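Local coordinates for protein cyanophage-like gp41-1 intein (Metagenome, PDB 6QAZ) that probably carries out protein splicing in trans as a naturally split intein, excising itself and joining its flanking sequences, as related split inteins do, at residues Tyr50-Thr53 with Glu59-Cys62; Gly16-Ser21 with Val25-Leu30; Gly73-Asn76 with Gly80-Glu83; Gly84-Val89 with Leu94-Lys99. All blocks are in the same frame, centred on the assembly; numbering follows the deposited sequence. Where two conformers were deposited one is given.

Contacts 1, 3 and 4 form one continuous group, while contact 2 lies across the centre of the chain from them. In the group, strand 45-54 of contact 1 pairs with strand 93-113 of contact 4. Thr53 O lies 2.8 Å from Leu98 N, a probable hydrogen bond. Leu98 and Lys99 both face Thr53, which makes a classic beta bulge there. Contact 3 packs on contact 1 through Leu81 CD2 and Ile52 CD1, 4.1 Å apart. It also meets contact 4, where Gly80 O approaches Met85 CE. The centre of contact 2 is about 19 Å from that of contact 1. The diethylene glycol beside contact 1 probably comes from the crystallisation liquor.

Contact 1 of 4, residues Tyr50-Thr53 with Glu59-Cys62; sequences YKIT and EIIC. With PEG (di(hydroxyethyl)ether), chain E.
Ile52 and Ile60 face each other as a hydrogen-bonded pair in an antiparallel beta hairpin, strands 45-54 and 59-63 of the HINT (Hedgehog/intein) fold. Ile52 N gives a nearly straight bond to Ile60 O at 2.9 Å (170° at the hydrogen). Ile60 N returns one to Ile52 O. Tyr50 and Cys62 form the next hydrogen-bonded pair, but the bond from Tyr50 N to Cys62 O is bent, at 138°. The same carbonyl oxygen lies at the edge of the Tyr50 ring, in its plane.

Ile52, Ile60 and Cys62 share one face of the sheet. There Ile52 CB touches Ile60 CG2 at 4.0 Å, and Ile52 CD1 reaches Cys62 SG. Phe68 of strand 68-70 touches all three side chains.

The other face is more polar. Lys51 packs its CB on Ile61 CG1 at 3.9 Å, then slants toward Glu59. Its first two torsions are extended and bring CD to 3.4 Å from Glu59 OE1. The bend at chi3 (55°) then turns CE and NZ. The charged ends stay beyond salt-bridge range, with Lys51 NZ 4.2 Å from Glu59 OE1. Lys51 NZ donates to a citrate and to O4 of a diethylene glycol, both probably from the crystallisation liquor. A single water accepts from Lys51 NZ, is hydrogen-bonded to Thr53 OG1 at 2.7 Å and donates to Glu59 OE2 at 2.9 Å.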
loop_
_atom_site.group_PDB
_atom_site.type_symbol
_atom_site.label_atom_id
_atom_site.label_comp_id
_atom_site.label_asym_id
_atom_site.label_seq_id
_atom_site.Cartn_x
_atom_site.Cartn_y
_atom_site.Cartn_z
ATOM N N TYR A 50 11.497 0.409 0.589
ATOM C CA TYR A 50 11.509 1.862 0.714
ATOM C C TYR A 50 10.437 2.254 1.705
ATOM O O TYR A 50 9.350 1.691 1.713
ATOM C CB TYR A 50 11.164 2.543 -0.613
ATOM C CG TYR A 50 12.140 2.244 -1.701
ATOM C CD1 TYR A 50 12.091 1.042 -2.389
ATOM C CD2 TYR A 50 13.129 3.146 -2.051
ATOM C CE1 TYR A 50 13.007 0.701 -3.351
ATOM C CE2 TYR A 50 14.039 2.842 -3.063
ATOM C CZ TYR A 50 13.999 1.596 -3.673
ATOM O OH TYR A 50 14.883 1.229 -4.658
ATOM N N LYS A 51 10.734 3.252 2.526
ATOM C CA LYS A 51 9.756 3.811 3.461
ATOM C C LYS A 51 9.283 5.162 2.953
ATOM O O LYS A 51 10.116 6.069 2.752
ATOM C CB LYS A 51 10.348 3.960 4.865
ATOM C CG LYS A 51 9.349 4.447 5.898
ATOM C CD LYS A 51 9.906 4.474 7.282
ATOM C CE LYS A 51 11.168 5.272 7.407
ATOM N NZ LYS A 51 11.503 5.513 8.831
ATOM N N ILE A 52 7.990 5.318 2.838
ATOM C CA ILE A 52 7.352 6.603 2.534
ATOM C C ILE A 52 6.762 7.145 3.816
ATOM O O ILE A 52 5.996 6.436 4.476
ATOM C CB ILE A 52 6.266 6.403 1.461
ATOM C CG1 ILE A 52 6.850 5.805 0.196
ATOM C CG2 ILE A 52 5.543 7.706 1.212
ATOM C CD1 ILE A 52 5.831 5.412 -0.828
ATOM N N THR A 53 7.093 8.377 4.168
ATOM C CA THR A 53 6.567 9.048 5.365
ATOM C C THR A 53 5.786 10.280 4.939
ATOM O O THR A 53 6.330 11.120 4.180
ATOM C CB THR A 53 7.684 9.462 6.329
ATOM O OG1 THR A 53 8.464 8.298 6.656
ATOM C CG2 THR A 53 7.144 10.096 7.591
ATOM N N GLU A 59 3.275 6.128 7.741
ATOM C CA GLU A 59 4.371 5.485 7.002
ATOM C C GLU A 59 3.891 4.230 6.327
ATOM O O GLU A 59 2.991 3.527 6.852
ATOM C CB GLU A 59 5.504 5.061 7.964
ATOM C CG GLU A 59 6.288 6.119 8.618
ATOM C CD GLU A 59 7.195 5.528 9.721
ATOM O OE1 GLU A 59 7.529 4.285 9.696
ATOM O OE2 GLU A 59 7.639 6.303 10.501
ATOM N N ILE A 60 4.540 3.876 5.249
ATOM C CA ILE A 60 4.337 2.584 4.587
ATOM C C ILE A 60 5.660 2.152 3.994
ATOM O O ILE A 60 6.425 3.004 3.509
ATOM C CB ILE A 60 3.189 2.645 3.570
ATOM C CG1 ILE A 60 2.874 1.325 2.989
ATOM C CG2 ILE A 60 3.498 3.629 2.480
ATOM C CD1 ILE A 60 1.500 1.299 2.270
ATOM N N ILE A 61 5.908 0.870 3.993
ATOM C CA ILE A 61 7.135 0.276 3.416
ATOM C C ILE A 61 6.716 -0.593 2.244
ATOM O O ILE A 61 5.884 -1.495 2.380
ATOM C CB ILE A 61 7.930 -0.476 4.487
ATOM C CG1 ILE A 61 8.520 0.520 5.493
ATOM C CG2 ILE A 61 9.041 -1.307 3.846
ATOM C CD1 ILE A 61 9.171 -0.146 6.671
ATOM N N CYS A 62 7.363 -0.354 1.111
ATOM C CA CYS A 62 6.972 -1.028 -0.132
ATOM C C CYS A 62 8.176 -1.180 -1.046
ATOM O O CYS A 62 9.246 -0.614 -0.818
ATOM C CB CYS A 62 5.861 -0.253 -0.836
ATOM S SG CYS A 62 6.351 1.406 -1.381
HETATM C C1 PEG E . 12.963 0.145 14.053
HETATM O O1 PEG E . 13.224 -0.994 15.229
HETATM C C2 PEG E . 11.416 0.562 14.044
HETATM O O2 PEG E . 11.153 0.992 12.685
HETATM C C3 PEG E . 9.810 1.328 12.324
HETATM C C4 PEG E . 9.698 2.816 11.986
HETATM O O4 PEG E . 10.036 3.269 10.637
HETATM O O HOH W 1 9.622 7.862 9.089
#

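Contact 2 of 4, residues Gly16-Ser21 with Val25-Leu30; sequences GMKEIS and VGDLVL
Lys18 reaches across to Asp27 and forms a salt bridge between strand 16-19 and the loop just before strand 28-31. CB of Lys18 points toward the 25-30 segment. CG stands anti to the carbonyl carbon (chi1 -66°), and from there the chain runs fully extended. CD comes to the edge of contact, 4.2 Å from Asp27 OD1. CE is nearer to the same oxygen, at 3.8 Å. NZ completes the approach with a hydrogen bond of 2.9 Å to Asp27 OD1. It meets that oxygen on the syn side, 20° out of the carboxylate plane. A water accepts from Lys18 NZ at 3.1 Å and probably donates to Asp27 OD2, so it links the ammonium to the second oxygen.

Asp27 approaches from the opposite direction and is buried. Its OD2 also accepts from the backbone N of Gln24, which ties the carboxylate to its own loop. On the other side, Lys18 is placed by backbone pairing with Val11 in the two-stranded sheet of 10-13 and 16-19. Both side chains were modelled in two conformers, and the bridge is described for one deposited conformer of each. The ammonium and the Gln24 N-H would together be expected to stabilise the charged form of the buried Asp27.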
loop_
_atom_site.group_PDB
_atom_site.type_symbol
_atom_site.label_atom_id
_atom_site.label_comp_id
_atom_site.label_asym_id
_atom_site.label_seq_id
_atom_site.Cartn_x
_atom_site.Cartn_y
_atom_site.Cartn_z
ATOM N N GLY A 16 -11.627 -6.407 11.786
ATOM C CA GLY A 16 -10.604 -5.571 12.430
ATOM C C GLY A 16 -9.377 -5.471 11.580
ATOM O O GLY A 16 -9.315 -5.953 10.447
ATOM N N MET A 17 -8.385 -4.804 12.121
ATOM C CA MET A 17 -7.130 -4.623 11.390
ATOM C C MET A 17 -6.379 -5.943 11.368
ATOM O O MET A 17 -6.344 -6.661 12.359
ATOM C CB MET A 17 -6.255 -3.576 12.085
ATOM C CG MET A 17 -6.713 -2.139 11.975
ATOM S SD MET A 17 -6.628 -1.521 10.270
ATOM C CE MET A 17 -7.202 0.149 10.559
ATOM N N LYS A 18 -5.772 -6.225 10.253
ATOM C CA LYS A 18 -4.918 -7.403 10.085
ATOM C C LYS A 18 -3.592 -6.986 9.468
ATOM O O LYS A 18 -3.571 -6.102 8.610
ATOM C CB LYS A 18 -5.565 -8.451 9.168
ATOM C CG LYS A 18 -6.827 -9.088 9.705
ATOM C CD LYS A 18 -7.289 -10.278 8.889
ATOM C CE LYS A 18 -8.607 -10.846 9.373
ATOM N NZ LYS A 18 -8.971 -12.094 8.672
ATOM N N GLU A 19 -2.515 -7.646 9.855
ATOM C CA GLU A 19 -1.262 -7.494 9.116
ATOM C C GLU A 19 -1.411 -8.203 7.782
ATOM O O GLU A 19 -2.012 -9.294 7.673
ATOM C CB GLU A 19 -0.073 -8.045 9.885
ATOM C CG GLU A 19 0.247 -7.188 11.111
ATOM C CD GLU A 19 1.468 -7.653 11.920
ATOM O OE1 GLU A 19 2.011 -8.746 11.646
ATOM O OE2 GLU A 19 1.932 -6.903 12.790
ATOM N N ILE A 20 -0.861 -7.605 6.732
ATOM C CA ILE A 20 -1.085 -8.126 5.381
ATOM C C ILE A 20 -0.489 -9.528 5.237
ATOM O O ILE A 20 -0.999 -10.310 4.422
ATOM C CB ILE A 20 -0.596 -7.124 4.334
ATOM C CG1 ILE A 20 -1.206 -7.408 2.969
ATOM C CG2 ILE A 20 0.904 -7.008 4.319
ATOM C CD1 ILE A 20 -0.871 -6.401 1.923
ATOM N N SER A 21 0.552 -9.860 5.987
ATOM C CA SER A 21 1.104 -11.222 5.977
ATOM C C SER A 21 0.090 -12.270 6.418
ATOM O O SER A 21 0.322 -13.443 6.153
ATOM C CB SER A 21 2.318 -11.284 6.890
ATOM O OG SER A 21 1.914 -11.027 8.240
ATOM N N VAL A 25 -6.937 -15.299 0.665
ATOM C CA VAL A 25 -7.964 -15.180 -0.375
ATOM C C VAL A 25 -9.325 -15.294 0.283
ATOM O O VAL A 25 -9.555 -16.151 1.145
ATOM C CB VAL A 25 -7.775 -16.242 -1.458
ATOM C CG1 VAL A 25 -8.972 -16.294 -2.409
ATOM C CG2 VAL A 25 -6.462 -16.069 -2.210
ATOM N N GLY A 26 -10.226 -14.414 -0.141
ATOM C CA GLY A 26 -11.580 -14.327 0.413
ATOM C C GLY A 26 -11.737 -13.297 1.502
ATOM O O GLY A 26 -12.881 -12.934 1.794
ATOM N N ASP A 27 -10.649 -12.828 2.107
ATOM C CA ASP A 27 -10.749 -11.682 3.029
ATOM C C ASP A 27 -11.292 -10.472 2.272
ATOM O O ASP A 27 -11.223 -10.388 1.048
ATOM C CB ASP A 27 -9.399 -11.291 3.630
ATOM C CG ASP A 27 -8.998 -11.922 4.959
ATOM O OD1 ASP A 27 -9.777 -11.855 5.920
ATOM O OD2 ASP A 27 -7.885 -12.514 5.011
ATOM N N LEU A 28 -11.823 -9.535 3.028
ATOM C CA LEU A 28 -12.312 -8.246 2.528
ATOM C C LEU A 28 -11.462 -7.132 3.139
ATOM O O LEU A 28 -11.261 -7.158 4.363
ATOM C CB LEU A 28 -13.779 -8.093 2.919
ATOM C CG LEU A 28 -14.763 -8.942 2.109
ATOM C CD1 LEU A 28 -16.086 -9.034 2.814
ATOM C CD2 LEU A 28 -14.942 -8.397 0.696
ATOM N N VAL A 29 -10.984 -6.206 2.311
ATOM C CA VAL A 29 -10.126 -5.103 2.787
ATOM C C VAL A 29 -10.725 -3.778 2.389
ATOM O O VAL A 29 -11.198 -3.600 1.250
ATOM C CB VAL A 29 -8.681 -5.258 2.315
ATOM C CG1 VAL A 29 -8.027 -6.455 2.987
ATOM C CG2 VAL A 29 -8.534 -5.312 0.811
ATOM N N LEU A 30 -10.676 -2.820 3.303
ATOM C CA LEU A 30 -11.355 -1.536 3.098
ATOM C C LEU A 30 -10.568 -0.664 2.132
ATOM O O LEU A 30 -9.353 -0.496 2.281
ATOM C CB LEU A 30 -11.503 -0.814 4.434
ATOM C CG LEU A 30 -12.277 0.494 4.365
ATOM C CD1 LEU A 30 -13.731 0.280 3.979
ATOM C CD2 LEU A 30 -12.184 1.228 5.686
HETATM O O HOH W 2 -6.930 -13.878 7.177
#

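Contact 3 of 4, residues Gly73-Asn76 with Gly80-Glu83; sequences GEMN and GLKE
Asn76 and Leu81 close a short loop by a backbone hydrogen bond, just after strand 73-75 and on the way to strand 86-89. Leu81 N donates to Asn76 O at 2.9 Å with an angle of 166° at the hydrogen. The donor sits above the carbonyl plane, 41° out of it, and so misses the lone-pair directions. Leu81 CB also rests on Asn76 O, at 3.3 Å. The bond runs from residue i+5 back to residue i, which makes the loop a pi-turn.

Met75 adds a side-chain contact beside this bond. Its CG is anti to the backbone N (chi1 -158°), which carries the chain over to Leu81 at a slant. CG lies 4.0 Å from Leu81 CB, and SD lies 3.4 Å from Leu81 N. Met75 has two deposited conformers, and the sulfur contact is described for one of them.

The weakly bonded strand 73-75 pairs with strand 68-70 beside the main sheet of the HINT fold. The buried Leu81 packs against Phe68 and Thr70 of strand 68-70. Gly80 turns the loop with a positive phi.

CB of Asn76 points away from the 80-83 segment. Its ND2 donates to Glu65 O, while OD1 has weak hydrogen bonds within the loop, to Gly79 N and Ser78 OG.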
loop_
_atom_site.group_PDB
_atom_site.type_symbol
_atom_site.label_atom_id
_atom_site.label_comp_id
_atom_site.label_asym_id
_atom_site.label_seq_id
_atom_site.Cartn_x
_atom_site.Cartn_y
_atom_site.Cartn_z
ATOM N N GLY A 73 -2.690 10.239 -11.213
ATOM C CA GLY A 73 -2.819 8.828 -11.565
ATOM C C GLY A 73 -1.927 7.958 -10.697
ATOM O O GLY A 73 -1.252 8.416 -9.780
ATOM N N GLU A 74 -1.923 6.676 -11.009
ATOM C CA GLU A 74 -1.110 5.728 -10.229
ATOM C C GLU A 74 0.370 6.011 -10.467
ATOM O O GLU A 74 0.790 6.221 -11.603
ATOM C CB GLU A 74 -1.423 4.293 -10.646
ATOM C CG GLU A 74 -2.815 3.856 -10.241
ATOM C CD GLU A 74 -2.980 3.593 -8.747
ATOM O OE1 GLU A 74 -2.003 3.498 -8.035
ATOM O OE2 GLU A 74 -4.150 3.470 -8.298
ATOM N N MET A 75 1.153 5.975 -9.402
ATOM C CA MET A 75 2.585 6.215 -9.494
ATOM C C MET A 75 3.335 5.301 -8.548
ATOM O O MET A 75 2.844 4.993 -7.460
ATOM C CB MET A 75 2.868 7.691 -9.204
ATOM C CG MET A 75 4.169 8.142 -9.779
ATOM S SD MET A 75 4.597 9.849 -9.491
ATOM C CE MET A 75 3.318 10.693 -10.407
ATOM N N ASN A 76 4.561 4.962 -8.929
ATOM C CA ASN A 76 5.461 4.191 -8.076
ATOM C C ASN A 76 6.787 4.934 -7.947
ATOM O O ASN A 76 7.057 5.886 -8.669
ATOM C CB ASN A 76 5.631 2.754 -8.541
ATOM C CG ASN A 76 5.984 2.596 -10.003
ATOM O OD1 ASN A 76 6.482 3.548 -10.631
ATOM N ND2 ASN A 76 5.727 1.434 -10.567
ATOM N N GLY A 80 8.868 7.796 -10.428
ATOM C CA GLY A 80 9.043 9.199 -10.030
ATOM C C GLY A 80 8.237 9.645 -8.840
ATOM O O GLY A 80 8.268 10.834 -8.502
ATOM N N LEU A 81 7.520 8.749 -8.147
ATOM C CA LEU A 81 6.843 9.179 -6.905
ATOM C C LEU A 81 7.909 9.715 -5.953
ATOM O O LEU A 81 8.909 9.044 -5.724
ATOM C CB LEU A 81 6.129 7.991 -6.285
ATOM C CG LEU A 81 5.299 8.306 -5.049
ATOM C CD1 LEU A 81 4.134 9.227 -5.392
ATOM C CD2 LEU A 81 4.762 7.031 -4.464
ATOM N N LYS A 82 7.723 10.916 -5.427
ATOM C CA LYS A 82 8.789 11.569 -4.641
ATOM C C LYS A 82 8.190 12.534 -3.633
ATOM O O LYS A 82 7.015 12.924 -3.656
ATOM C CB LYS A 82 9.725 12.313 -5.567
ATOM C CG LYS A 82 9.037 13.395 -6.319
ATOM C CD LYS A 82 9.991 14.201 -7.196
ATOM C CE LYS A 82 10.715 13.427 -8.291
ATOM N NZ LYS A 82 9.807 12.938 -9.372
ATOM N N GLU A 83 9.089 12.927 -2.764
ATOM C CA GLU A 83 8.784 13.935 -1.749
ATOM C C GLU A 83 8.145 15.157 -2.416
ATOM O O GLU A 83 8.580 15.604 -3.498
ATOM C CB GLU A 83 10.055 14.279 -0.979
ATOM C CG GLU A 83 10.677 13.065 -0.299
ATOM C CD GLU A 83 12.188 13.087 -0.085
ATOM O OE1 GLU A 83 12.782 14.209 0.014
ATOM O OE2 GLU A 83 12.774 11.948 -0.117
#

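Contact 4 of 4, residues Gly84-Val89 with Leu94-Lys99; sequences GMCLYV and LKKILK
Leu87 and Lys95 are the hydrogen-bonded pair of an antiparallel beta hairpin, strand 86-89 with the start of strand 93-113, in the main sheet of the HINT fold. The strand segments are strongly twisted, 134° between their directions.

Backbone bonds come first. Leu87 N donates to Lys95 O at 2.9 Å, and Lys95 N returns to Leu87 O at 2.8 Å. Ahead of strand 86-89, Ile97 N gives Met85 O a straight bond (179° at the hydrogen). Gly84 N then donates to Ile97 O at 2.9 Å, which extends the pairing into the loop.

Apolar packing uses both faces. On the face of Leu87 and Lys95, Leu87 CG meets Ile97 CD1 at 4.0 Å, the two side chains crossing obliquely. Phe68 packs on Leu87, and Ile52 and Leu54 of strand 45-54 pack on Ile97. Separately, Val89 CG2 touches the aliphatic Lys95 CG at 3.8 Å, nearly at a right angle. On the face of Cys86 and Leu94, Cys86 CB leans on Leu94 CD2, and Cys86 SG lies against Lys96 CD. The Lys96 bend at chi2 (-86°) also carries CD to Gly84 O, in the one of two deposited conformers described.

One CH-pi contact completes the set. Leu94 and Tyr88 run side by side. Leu94 CD2 sits over one face of the Tyr88 ring, offset toward the rim, with Tyr88 CE1 3.5 Å from it.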
loop_
_atom_site.group_PDB
_atom_site.type_symbol
_atom_site.label_atom_id
_atom_site.label_comp_id
_atom_site.label_asym_id
_atom_site.label_seq_id
_atom_site.Cartn_x
_atom_site.Cartn_y
_atom_site.Cartn_z
ATOM N N GLY A 84 7.137 15.691 -1.750
ATOM C CA GLY A 84 6.408 16.867 -2.197
ATOM C C GLY A 84 5.172 16.550 -2.982
ATOM O O GLY A 84 4.343 17.450 -3.180
ATOM N N MET A 85 5.057 15.316 -3.481
ATOM C CA MET A 85 3.784 14.833 -4.049
ATOM C C MET A 85 2.880 14.429 -2.911
ATOM O O MET A 85 3.342 14.315 -1.785
ATOM C CB MET A 85 4.044 13.663 -4.993
ATOM C CG MET A 85 4.824 14.095 -6.217
ATOM S SD MET A 85 5.098 12.679 -7.279
ATOM C CE MET A 85 5.952 13.447 -8.642
ATOM N N CYS A 86 1.590 14.289 -3.175
ATOM C CA CYS A 86 0.620 13.934 -2.148
ATOM C C CYS A 86 0.012 12.559 -2.411
ATOM O O CYS A 86 -0.288 12.191 -3.545
ATOM C CB CYS A 86 -0.524 14.918 -2.113
ATOM S SG CYS A 86 0.010 16.573 -1.590
ATOM N N LEU A 87 -0.190 11.834 -1.315
ATOM C CA LEU A 87 -0.982 10.608 -1.293
ATOM C C LEU A 87 -2.313 10.890 -0.612
ATOM O O LEU A 87 -2.480 11.894 0.045
ATOM C CB LEU A 87 -0.232 9.470 -0.604
ATOM C CG LEU A 87 1.109 9.092 -1.212
ATOM C CD1 LEU A 87 1.681 7.860 -0.540
ATOM C CD2 LEU A 87 1.008 8.873 -2.716
ATOM N N TYR A 88 -3.242 9.958 -0.745
ATOM C CA TYR A 88 -4.528 10.035 -0.048
ATOM C C TYR A 88 -4.456 9.220 1.223
ATOM O O TYR A 88 -3.971 8.081 1.210
ATOM C CB TYR A 88 -5.643 9.495 -0.939
ATOM C CG TYR A 88 -5.867 10.281 -2.206
ATOM C CD1 TYR A 88 -6.662 11.409 -2.216
ATOM C CD2 TYR A 88 -5.264 9.907 -3.395
ATOM C CE1 TYR A 88 -6.866 12.125 -3.390
ATOM C CE2 TYR A 88 -5.448 10.610 -4.570
ATOM C CZ TYR A 88 -6.256 11.726 -4.573
ATOM O OH TYR A 88 -6.382 12.447 -5.735
ATOM N N VAL A 89 -4.997 9.772 2.301
ATOM C CA VAL A 89 -5.118 9.049 3.574
ATOM C C VAL A 89 -6.586 8.891 3.882
ATOM O O VAL A 89 -7.445 9.534 3.303
ATOM C CB VAL A 89 -4.365 9.736 4.721
ATOM C CG1 VAL A 89 -2.904 9.855 4.379
ATOM C CG2 VAL A 89 -4.981 11.050 5.143
ATOM N N LEU A 94 -5.726 14.577 1.105
ATOM C CA LEU A 94 -4.380 14.623 0.528
ATOM C C LEU A 94 -3.366 14.967 1.602
ATOM O O LEU A 94 -3.586 15.893 2.386
ATOM C CB LEU A 94 -4.383 15.683 -0.556
ATOM C CG LEU A 94 -5.082 15.262 -1.834
ATOM C CD1 LEU A 94 -5.470 16.469 -2.671
ATOM C CD2 LEU A 94 -4.229 14.279 -2.631
ATOM N N LYS A 95 -2.259 14.253 1.618
ATOM C CA LYS A 95 -1.150 14.518 2.539
ATOM C C LYS A 95 0.161 14.439 1.790
ATOM O O LYS A 95 0.404 13.494 1.017
ATOM C CB LYS A 95 -1.153 13.543 3.712
ATOM C CG LYS A 95 -2.332 13.709 4.653
ATOM C CD LYS A 95 -2.326 15.000 5.439
ATOM C CE LYS A 95 -3.593 15.200 6.219
ATOM N NZ LYS A 95 -3.550 16.478 6.945
ATOM N N LYS A 96 1.015 15.411 2.031
ATOM C CA LYS A 96 2.334 15.467 1.379
ATOM C C LYS A 96 3.226 14.315 1.823
ATOM O O LYS A 96 3.311 14.014 3.015
ATOM C CB LYS A 96 3.020 16.780 1.757
ATOM C CG LYS A 96 2.527 18.121 1.227
ATOM C CD LYS A 96 3.123 18.413 -0.090
ATOM C CE LYS A 96 2.454 19.597 -0.749
ATOM N NZ LYS A 96 2.733 20.875 -0.038
ATOM N N ILE A 97 3.972 13.794 0.875
ATOM C CA ILE A 97 5.129 12.919 1.169
ATOM C C ILE A 97 6.266 13.794 1.666
ATOM O O ILE A 97 6.724 14.681 0.952
ATOM C CB ILE A 97 5.545 12.128 -0.068
ATOM C CG1 ILE A 97 4.432 11.186 -0.543
ATOM C CG2 ILE A 97 6.813 11.336 0.235
ATOM C CD1 ILE A 97 4.737 10.518 -1.869
ATOM N N LEU A 98 6.708 13.546 2.883
ATOM C CA LEU A 98 7.875 14.253 3.441
ATOM C C LEU A 98 9.181 13.585 3.022
ATOM O O LEU A 98 10.170 14.315 2.808
ATOM C CB LEU A 98 7.823 14.268 4.951
ATOM C CG LEU A 98 6.774 15.125 5.609
ATOM C CD1 LEU A 98 7.027 15.136 7.101
ATOM C CD2 LEU A 98 6.725 16.535 5.087
ATOM N N LYS A 99 9.216 12.256 2.996
ATOM C CA LYS A 99 10.457 11.507 2.807
ATOM C C LYS A 99 10.141 10.238 2.078
ATOM O O LYS A 99 9.150 9.596 2.406
ATOM C CB LYS A 99 11.137 11.118 4.139
ATOM C CG LYS A 99 11.435 12.205 5.116
ATOM C CD LYS A 99 11.912 11.617 6.395
ATOM C CE LYS A 99 11.628 12.563 7.548
ATOM N NZ LYS A 99 12.359 12.233 8.783
#